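Local structure of antifreeze protein (Uncultured bacterium, 6EIO) at residues I18-T29 with D96-V106; L30-G41 with G210-V219. The protein binds ice, apparently through two faces of its solenoid, and so probably acts as an antifreeze protein. One frame throughout, in Å; residues are numbered along the deposited sequence.

Contact 1. Residues I18-T29 with D96-V106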
loop_
_atom_site.group_PDB
_atom_site.type_symbol
_atom_site.label_atom_id
_atom_site.label_comp_id
_atom_site.label_asym_id
_atom_site.label_seq_id
_atom_site.Cartn_x
_atom_site.Cartn_y
_atom_site.Cartn_z
ATOM N N ILE A 18 2.215 -1.055 -22.433
ATOM C CA ILE A 18 2.029 0.099 -21.546
ATOM C C ILE A 18 2.676 1.331 -22.180
ATOM O O ILE A 18 3.909 1.348 -22.332
ATOM C CB ILE A 18 2.671 -0.180 -20.171
ATOM C CG1 ILE A 18 2.081 -1.439 -19.521
ATOM C CG2 ILE A 18 2.559 1.030 -19.248
ATOM C CD1 ILE A 18 0.628 -1.311 -19.144
ATOM N N PRO A 19 1.917 2.383 -22.546
ATOM C CA PRO A 19 2.549 3.580 -23.116
ATOM C C PRO A 19 3.223 4.394 -22.018
ATOM O O PRO A 19 3.060 4.139 -20.824
ATOM C CB PRO A 19 1.387 4.347 -23.752
ATOM C CG PRO A 19 0.235 4.009 -22.887
ATOM C CD PRO A 19 0.454 2.556 -22.447
ATOM N N LEU A 20 4.008 5.382 -22.446
ATOM C CA LEU A 20 4.738 6.253 -21.538
ATOM C C LEU A 20 3.980 7.566 -21.377
ATOM O O LEU A 20 3.790 8.313 -22.341
ATOM C CB LEU A 20 6.151 6.495 -22.048
ATOM C CG LEU A 20 7.052 7.275 -21.099
ATOM C CD1 LEU A 20 7.109 6.654 -19.696
ATOM C CD2 LEU A 20 8.445 7.345 -21.708
ATOM N N GLN A 21 3.549 7.841 -20.152
ATOM C CA GLN A 21 2.770 9.025 -19.842
ATOM C C GLN A 21 3.649 10.267 -19.743
ATOM O O GLN A 21 4.827 10.205 -19.392
ATOM C CB GLN A 21 2.015 8.813 -18.522
ATOM C CG GLN A 21 1.001 7.687 -18.628
ATOM C CD GLN A 21 0.276 7.422 -17.326
ATOM O OE1 GLN A 21 -0.157 8.352 -16.651
ATOM N NE2 GLN A 21 0.108 6.152 -16.992
ATOM N N THR A 22 3.036 11.418 -20.051
ATOM C CA THR A 22 3.704 12.693 -19.848
ATOM C C THR A 22 3.219 13.428 -18.612
ATOM O O THR A 22 4.005 14.160 -18.007
ATOM C CB THR A 22 3.530 13.624 -21.054
ATOM O OG1 THR A 22 2.132 13.819 -21.309
ATOM C CG2 THR A 22 4.238 13.070 -22.275
ATOM N N THR A 23 1.967 13.253 -18.201
ATOM C CA THR A 23 1.498 13.964 -17.018
ATOM C C THR A 23 2.287 13.505 -15.799
ATOM O O THR A 23 2.432 12.305 -15.556
ATOM C CB THR A 23 0.011 13.702 -16.802
ATOM O OG1 THR A 23 -0.705 14.160 -17.947
ATOM C CG2 THR A 23 -0.495 14.406 -15.555
ATOM N N VAL A 24 2.776 14.463 -15.028
ATOM C CA VAL A 24 3.545 14.200 -13.823
ATOM C C VAL A 24 2.571 14.186 -12.644
ATOM O O VAL A 24 1.990 15.213 -12.312
ATOM C CB VAL A 24 4.628 15.272 -13.641
ATOM C CG1 VAL A 24 5.383 15.093 -12.330
ATOM C CG2 VAL A 24 5.588 15.267 -14.811
ATOM N N GLN A 25 2.392 13.027 -12.010
ATOM C CA GLN A 25 1.589 12.968 -10.804
ATOM C C GLN A 25 2.355 13.586 -9.646
ATOM O O GLN A 25 3.556 13.348 -9.482
ATOM C CB GLN A 25 1.271 11.515 -10.439
ATOM C CG GLN A 25 0.277 10.874 -11.376
ATOM C CD GLN A 25 -1.021 11.634 -11.432
ATOM O OE1 GLN A 25 -1.613 11.941 -10.405
ATOM N NE2 GLN A 25 -1.459 11.971 -12.640
ATOM N N THR A 26 1.651 14.388 -8.852
ATOM C CA THR A 26 2.200 14.877 -7.603
ATOM C C THR A 26 2.126 13.766 -6.555
ATOM O O THR A 26 1.321 12.832 -6.664
ATOM C CB THR A 26 1.407 16.086 -7.102
ATOM O OG1 THR A 26 0.055 15.685 -6.880
ATOM C CG2 THR A 26 1.457 17.241 -8.099
ATOM N N PRO A 27 2.939 13.851 -5.507
ATOM C CA PRO A 27 2.776 12.912 -4.402
ATOM C C PRO A 27 1.378 13.032 -3.816
ATOM O O PRO A 27 0.700 14.054 -3.944
ATOM C CB PRO A 27 3.851 13.354 -3.396
ATOM C CG PRO A 27 4.841 14.128 -4.210
ATOM C CD PRO A 27 4.029 14.807 -5.264
ATOM N N ILE A 28 0.944 11.956 -3.172
ATOM C CA ILE A 28 -0.309 11.944 -2.421
ATOM C C ILE A 28 0.027 12.215 -0.958
ATOM O O ILE A 28 0.666 11.390 -0.294
ATOM C CB ILE A 28 -1.053 10.619 -2.582
ATOM C CG1 ILE A 28 -1.462 10.468 -4.042
ATOM C CG2 ILE A 28 -2.282 10.562 -1.658
ATOM C CD1 ILE A 28 -1.981 9.112 -4.379
ATOM N N THR A 29 -0.395 13.363 -0.444
ATOM C CA THR A 29 -0.167 13.711 0.953
ATOM C C THR A 29 -0.869 12.701 1.852
ATOM O O THR A 29 -2.086 12.519 1.721
ATOM C CB THR A 29 -0.767 15.107 1.180
ATOM O OG1 THR A 29 -0.024 16.070 0.436
ATOM C CG2 THR A 29 -0.721 15.491 2.641
ATOM N N ASP A 96 -8.211 11.753 -2.637
ATOM C CA ASP A 96 -7.285 12.386 -3.575
ATOM C C ASP A 96 -6.871 11.387 -4.647
ATOM O O ASP A 96 -7.017 11.625 -5.851
ATOM C CB ASP A 96 -6.084 12.899 -2.745
ATOM C CG ASP A 96 -4.939 13.482 -3.557
ATOM O OD1 ASP A 96 -5.118 13.782 -4.744
ATOM O OD2 ASP A 96 -3.836 13.606 -2.982
ATOM N N ALA A 97 -6.387 10.233 -4.210
ATOM C CA ALA A 97 -5.948 9.200 -5.142
ATOM C C ALA A 97 -7.062 8.811 -6.098
ATOM O O ALA A 97 -6.833 8.694 -7.304
ATOM C CB ALA A 97 -5.466 7.980 -4.358
ATOM N N ALA A 98 -8.272 8.591 -5.573
ATOM C CA ALA A 98 -9.374 8.094 -6.390
ATOM C C ALA A 98 -9.871 9.134 -7.387
ATOM O O ALA A 98 -10.451 8.768 -8.417
ATOM C CB ALA A 98 -10.526 7.656 -5.488
ATOM N N ALA A 99 -9.701 10.419 -7.093
ATOM C CA ALA A 99 -10.236 11.476 -7.936
ATOM C C ALA A 99 -9.299 11.877 -9.054
ATOM O O ALA A 99 -9.723 12.595 -9.966
ATOM C CB ALA A 99 -10.541 12.715 -7.094
ATOM N N ARG A 100 -8.045 11.456 -9.025
ATOM C CA ARG A 100 -7.115 11.928 -10.036
ATOM C C ARG A 100 -7.529 11.465 -11.422
ATOM O O ARG A 100 -7.976 10.333 -11.604
ATOM C CB ARG A 100 -5.714 11.468 -9.716
ATOM C CG ARG A 100 -5.270 12.163 -8.481
ATOM C CD ARG A 100 -3.900 11.820 -8.115
ATOM N NE ARG A 100 -3.496 12.588 -6.943
ATOM C CZ ARG A 100 -2.240 12.925 -6.696
ATOM N NH1 ARG A 100 -1.280 12.565 -7.538
ATOM N NH2 ARG A 100 -1.926 13.579 -5.581
ATOM N N VAL A 101 -7.371 12.359 -12.395
ATOM C CA VAL A 101 -7.620 12.057 -13.797
ATOM C C VAL A 101 -6.539 12.722 -14.636
ATOM O O VAL A 101 -5.997 13.760 -14.260
ATOM C CB VAL A 101 -9.012 12.536 -14.276
ATOM C CG1 VAL A 101 -10.125 11.733 -13.627
ATOM C CG2 VAL A 101 -9.201 14.028 -14.008
ATOM N N ALA A 102 -6.245 12.133 -15.790
ATOM C CA ALA A 102 -5.343 12.735 -16.750
ATOM C C ALA A 102 -5.679 12.185 -18.119
ATOM O O ALA A 102 -6.049 11.020 -18.262
ATOM C CB ALA A 102 -3.889 12.399 -16.427
ATOM N N SER A 103 -5.507 13.025 -19.142
ATOM C CA SER A 103 -5.868 12.618 -20.499
ATOM C C SER A 103 -5.054 11.420 -20.971
ATOM O O SER A 103 -5.513 10.655 -21.830
ATOM C CB SER A 103 -5.679 13.782 -21.471
ATOM O OG SER A 103 -4.336 14.230 -21.488
ATOM N N ASP A 104 -3.843 11.259 -20.442
ATOM C CA ASP A 104 -2.935 10.189 -20.824
ATOM C C ASP A 104 -2.873 9.057 -19.792
ATOM O O ASP A 104 -1.976 8.212 -19.866
ATOM C CB ASP A 104 -1.540 10.751 -21.115
ATOM C CG ASP A 104 -0.939 11.531 -19.932
ATOM O OD1 ASP A 104 -1.692 12.072 -19.107
ATOM O OD2 ASP A 104 0.299 11.608 -19.822
ATOM N N MET A 105 -3.816 8.994 -18.854
ATOM C CA MET A 105 -3.797 7.891 -17.909
ATOM C C MET A 105 -4.028 6.570 -18.635
ATOM O O MET A 105 -4.598 6.515 -19.730
ATOM C CB MET A 105 -4.843 8.094 -16.827
ATOM C CG MET A 105 -6.226 7.772 -17.271
ATOM S SD MET A 105 -7.351 7.959 -15.894
ATOM C CE MET A 105 -7.700 9.626 -15.856
ATOM N N VAL A 106 -3.577 5.494 -18.006
ATOM C CA VAL A 106 -3.568 4.180 -18.623
ATOM C C VAL A 106 -4.491 3.239 -17.872
ATOM O O VAL A 106 -4.394 3.114 -16.648
ATOM C CB VAL A 106 -2.126 3.656 -18.702
ATOM C CG1 VAL A 106 -2.067 2.202 -19.126
ATOM C CG2 VAL A 106 -1.333 4.519 -19.674
HETATM O O HOH W 1 -1.621 10.385 -16.719
HETATM O O HOH W 2 -3.674 13.890 -12.675
HETATM O O HOH W 3 -1.762 15.250 -2.258
HETATM O O HOH W 4 -4.006 13.590 -0.143
#
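From Ile18 beside Val106 to Ile28 beside Ala97 the two segments run in opposite directions, with no backbone-to-backbone hydrogen bond between them. Side chains bridge the gap in two main places. At one, the carboxylate of Asp104 takes three hydrogen bonds from the other segment. Thr22 N approaches Asp104 OD2 nearly along its C-O bond at 2.8 Å, though bent at the hydrogen, and Thr23 N reaches the syn lone pair of the same OD2 at 2.8 Å. Thr23 OG1 donates to Asp104 OD1 at 2.6 Å, syn but 25° off the carboxylate plane. Asp104 CG sits between backbone N and carbonyl carbon (chi1 57°), which turns the carboxylate to the Thr22 and Thr23 amides. Nearby, Pro19 and Val106 meet tip to tip, CG to CG2 at 3.6 Å. The Gln21 side chain crosses Val106 at a slant, its NE2 near CG2 and its OE1 bonded to Leu121 N of strand 120-124.

At the other place Arg100 stretches across, extended from CG to NE. Its NH1 donates to Thr26 O at 2.8 Å and to Gln25 OE1 at 3.0 Å. NH2 reaches Pro27 O at 3.1 Å, from above the carbonyl plane. Ile28 CG1 lies over one guanidinium face. Arg100 grips Asp96 side-on in a salt bridge, NE to OD1 at 3.0 Å and NH2 to OD2. A leucine here would probably leave Asp96 without its counter-charge and three oxygens without their donor. In this ice-binding-like fold, a beta-solenoid with a helix alongside, the N-terminal segment is strapped to the end of helix 81-99.

Contact 2. Residues L30-G41 with G210-V219. With SO4 (sulfate ion), chain F.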
loop_
_atom_site.group_PDB
_atom_site.type_symbol
_atom_site.label_atom_id
_atom_site.label_comp_id
_atom_site.label_asym_id
_atom_site.label_seq_id
_atom_site.Cartn_x
_atom_site.Cartn_y
_atom_site.Cartn_z
ATOM N N LEU A 30 -0.129 12.089 2.773
ATOM C CA LEU A 30 -0.676 11.161 3.752
ATOM C C LEU A 30 -0.876 11.807 5.112
ATOM O O LEU A 30 -1.431 11.170 6.018
ATOM C CB LEU A 30 0.239 9.939 3.904
ATOM C CG LEU A 30 0.493 9.167 2.614
ATOM C CD1 LEU A 30 1.478 8.036 2.895
ATOM C CD2 LEU A 30 -0.780 8.629 1.970
ATOM N N GLY A 31 -0.442 13.047 5.274
ATOM C CA GLY A 31 -0.663 13.719 6.532
ATOM C C GLY A 31 -0.093 12.937 7.704
ATOM O O GLY A 31 1.048 12.444 7.682
ATOM N N SER A 32 -0.905 12.837 8.754
ATOM C CA SER A 32 -0.471 12.197 9.983
ATOM C C SER A 32 -0.341 10.676 9.857
ATOM O O SER A 32 0.067 10.031 10.827
ATOM C CB SER A 32 -1.425 12.606 11.113
ATOM O OG SER A 32 -2.744 12.217 10.814
ATOM N N ALA A 33 -0.634 10.097 8.691
ATOM C CA ALA A 33 -0.362 8.691 8.468
ATOM C C ALA A 33 1.077 8.419 8.074
ATOM O O ALA A 33 1.443 7.246 8.006
ATOM C CB ALA A 33 -1.310 8.104 7.420
ATOM N N ASN A 34 1.915 9.442 7.832
ATOM C CA ASN A 34 3.188 9.152 7.166
ATOM C C ASN A 34 4.125 8.267 7.989
ATOM O O ASN A 34 4.938 7.543 7.408
ATOM C CB ASN A 34 3.933 10.410 6.694
ATOM C CG ASN A 34 4.749 10.136 5.416
ATOM O OD1 ASN A 34 4.174 9.856 4.366
ATOM N ND2 ASN A 34 6.075 10.182 5.512
ATOM N N ASN A 35 4.081 8.347 9.316
ATOM C CA ASN A 35 4.987 7.557 10.140
ATOM C C ASN A 35 4.386 6.237 10.605
ATOM O O ASN A 35 5.041 5.499 11.358
ATOM C CB ASN A 35 5.535 8.420 11.291
ATOM C CG ASN A 35 6.425 9.519 10.774
ATOM O OD1 ASN A 35 7.374 9.249 10.053
ATOM N ND2 ASN A 35 6.174 10.750 11.179
ATOM N N PHE A 36 3.178 5.916 10.144
ATOM C CA PHE A 36 2.560 4.622 10.388
ATOM C C PHE A 36 2.933 3.625 9.300
ATOM O O PHE A 36 2.820 3.923 8.108
ATOM C CB PHE A 36 1.036 4.723 10.397
ATOM C CG PHE A 36 0.468 5.350 11.649
ATOM C CD1 PHE A 36 0.146 4.548 12.730
ATOM C CD2 PHE A 36 0.253 6.725 11.726
ATOM C CE1 PHE A 36 -0.382 5.110 13.882
ATOM C CE2 PHE A 36 -0.294 7.280 12.870
ATOM C CZ PHE A 36 -0.605 6.467 13.952
ATOM N N ALA A 37 3.317 2.419 9.733
ATOM C CA ALA A 37 3.401 1.280 8.824
ATOM C C ALA A 37 2.043 0.625 8.582
ATOM O O ALA A 37 1.820 0.076 7.491
ATOM C CB ALA A 37 4.386 0.250 9.367
ATOM N N VAL A 38 1.168 0.622 9.593
ATOM C CA VAL A 38 -0.108 -0.081 9.533
ATOM C C VAL A 38 -1.155 0.755 10.250
ATOM O O VAL A 38 -0.906 1.215 11.372
ATOM C CB VAL A 38 -0.006 -1.471 10.197
ATOM C CG1 VAL A 38 -1.379 -2.157 10.201
ATOM C CG2 VAL A 38 1.023 -2.352 9.488
ATOM N N ILE A 39 -2.317 0.935 9.621
ATOM C CA ILE A 39 -3.489 1.540 10.248
ATOM C C ILE A 39 -4.699 0.697 9.875
ATOM O O ILE A 39 -4.820 0.271 8.724
ATOM C CB ILE A 39 -3.746 2.996 9.766
ATOM C CG1 ILE A 39 -2.591 3.902 10.172
ATOM C CG2 ILE A 39 -5.096 3.504 10.264
ATOM C CD1 ILE A 39 -2.712 5.344 9.715
ATOM N N ALA A 40 -5.595 0.477 10.837
ATOM C CA ALA A 40 -6.868 -0.173 10.581
ATOM C C ALA A 40 -8.006 0.644 11.178
ATOM O O ALA A 40 -7.803 1.540 12.007
ATOM C CB ALA A 40 -6.880 -1.594 11.155
ATOM N N GLY A 41 -9.222 0.281 10.778
ATOM C CA GLY A 41 -10.428 0.897 11.295
ATOM C C GLY A 41 -11.165 0.045 12.312
ATOM O O GLY A 41 -11.454 0.506 13.417
ATOM N N GLY A 210 6.528 -0.136 2.780
ATOM C CA GLY A 210 5.366 0.667 2.427
ATOM C C GLY A 210 4.471 0.839 3.641
ATOM O O GLY A 210 4.969 0.933 4.767
ATOM N N ARG A 211 3.163 0.889 3.387
ATOM C CA ARG A 211 2.178 1.064 4.448
ATOM C C ARG A 211 0.928 0.305 4.066
ATOM O O ARG A 211 0.539 0.281 2.891
ATOM C CB ARG A 211 1.772 2.531 4.640
ATOM C CG ARG A 211 2.935 3.445 4.912
ATOM C CD ARG A 211 2.450 4.873 5.090
ATOM N NE ARG A 211 3.573 5.778 5.279
ATOM C CZ ARG A 211 4.350 6.203 4.295
ATOM N NH1 ARG A 211 4.111 5.821 3.033
ATOM N NH2 ARG A 211 5.358 7.030 4.556
ATOM N N ALA A 212 0.264 -0.252 5.077
ATOM C CA ALA A 212 -1.034 -0.908 4.914
ATOM C C ALA A 212 -2.047 -0.085 5.694
ATOM O O ALA A 212 -2.069 -0.142 6.921
ATOM C CB ALA A 212 -0.980 -2.338 5.419
ATOM N N LEU A 213 -2.863 0.687 4.968
ATOM C CA LEU A 213 -3.763 1.678 5.563
ATOM C C LEU A 213 -5.199 1.287 5.197
ATOM O O LEU A 213 -5.645 1.530 4.070
ATOM C CB LEU A 213 -3.414 3.081 5.053
ATOM C CG LEU A 213 -1.943 3.476 5.190
ATOM C CD1 LEU A 213 -1.703 4.859 4.615
ATOM C CD2 LEU A 213 -1.438 3.405 6.638
ATOM N N ALA A 214 -5.901 0.666 6.141
ATOM C CA ALA A 214 -7.275 0.245 5.946
ATOM C C ALA A 214 -8.194 1.245 6.640
ATOM O O ALA A 214 -8.045 1.526 7.830
ATOM C CB ALA A 214 -7.489 -1.155 6.514
ATOM N N ARG A 215 -9.144 1.783 5.884
ATOM C CA ARG A 215 -10.018 2.813 6.422
ATOM C C ARG A 215 -11.081 2.240 7.351
ATOM O O ARG A 215 -11.158 2.610 8.528
ATOM C CB ARG A 215 -10.676 3.606 5.296
ATOM C CG ARG A 215 -9.690 4.512 4.562
ATOM C CD ARG A 215 -10.369 5.329 3.464
ATOM N NE ARG A 215 -11.505 6.081 4.003
ATOM C CZ ARG A 215 -12.492 6.590 3.287
ATOM N NH1 ARG A 215 -12.454 6.504 1.973
ATOM N NH2 ARG A 215 -13.509 7.181 3.898
ATOM N N ASN A 216 -11.941 1.365 6.825
ATOM C CA ASN A 216 -13.113 0.969 7.589
ATOM C C ASN A 216 -13.065 -0.452 8.108
ATOM O O ASN A 216 -13.797 -0.775 9.048
ATOM C CB ASN A 216 -14.376 1.225 6.769
ATOM C CG ASN A 216 -14.560 2.699 6.500
ATOM O OD1 ASN A 216 -14.148 3.556 7.298
ATOM N ND2 ASN A 216 -15.153 3.017 5.368
ATOM N N GLY A 217 -12.219 -1.298 7.528
ATOM C CA GLY A 217 -12.105 -2.676 7.928
ATOM C C GLY A 217 -10.856 -2.974 8.723
ATOM O O GLY A 217 -10.320 -2.119 9.441
ATOM N N ALA A 218 -10.435 -4.223 8.623
ATOM C CA ALA A 218 -9.443 -4.792 9.513
ATOM C C ALA A 218 -8.144 -5.048 8.776
ATOM O O ALA A 218 -8.142 -5.331 7.570
ATOM C CB ALA A 218 -9.941 -6.125 10.056
ATOM N N VAL A 219 -7.045 -5.038 9.522
ATOM C CA VAL A 219 -5.778 -5.563 9.035
ATOM C C VAL A 219 -5.506 -6.883 9.741
ATOM O O VAL A 219 -5.484 -6.949 10.977
ATOM C CB VAL A 219 -4.613 -4.575 9.203
ATOM C CG1 VAL A 219 -3.320 -5.222 8.732
ATOM C CG2 VAL A 219 -4.871 -3.319 8.388
HETATM S S SO4 F . -15.970 9.912 2.799
HETATM O O1 SO4 F . -17.345 10.138 2.352
HETATM O O2 SO4 F . -15.077 10.867 2.138
HETATM O O3 SO4 F . -15.578 8.534 2.513
HETATM O O4 SO4 F . -15.923 10.130 4.247
#
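Arg211 places CG anti to its carbonyl carbon (chi1 -56°) and stays extended to NE, and the turn at chi4 (77°) lays its guanidinium edge against Asn34 O. NH2 donates to this oxygen in the carbonyl plane, on a lone pair, at 2.9 Å. NE reaches the same oxygen from above that plane at 3.1 Å. Leu30 CD1 lies over one face, 3.4 Å from Arg211 NH1, and Thr193 accepts a bond from NH1.

Strands 38-40 and 211-214 pair in parallel. Ala212 N bonds to Ala37 O, Ile39 N to Ala212 O, and Ala214 N to Ile39 O at 2.8 Å. Ile39 CG1 packs on Leu213 CD2 at 3.8 Å on one face of the sheet. On the other, Val38 CG1 meets Val219 CG1, from the start of strand 219-222, at 3.9 Å. Gly41 N then bonds to Gly217 O; a CB on Gly41 would clash with Arg215 O.

Arg215 NH2 donates to O3 of a sulfate, probably from the crystallisation liquor, in a nearly straight bond (171°). The buried Arg211 is gripped by neutral oxygens of Asn34 and Thr193, which probably offset the cost of burying its charge and hold the Ala33-Phe36 turn against the strand pair.

In the fold
The modelled chain starts just before 18-29, and contact 1 closes its first long loop there, reaching over 66 residues to 96-106. Segment 30-41 follows directly and carries the chain into strand 36-40. Contact 2 then spans 168 residues to 210-219, near the other end of the fold in sequence. The two contacts cross: 96-106 lies between the segments of contact 2. They do not touch otherwise, and their centres are about 22 Å apart. Contact 1 fixes the N-terminal run on the surface, beside the end of helix 81-99. Contact 2 is buried and joins the first strand of the solenoid to strand 207-214, one of its last.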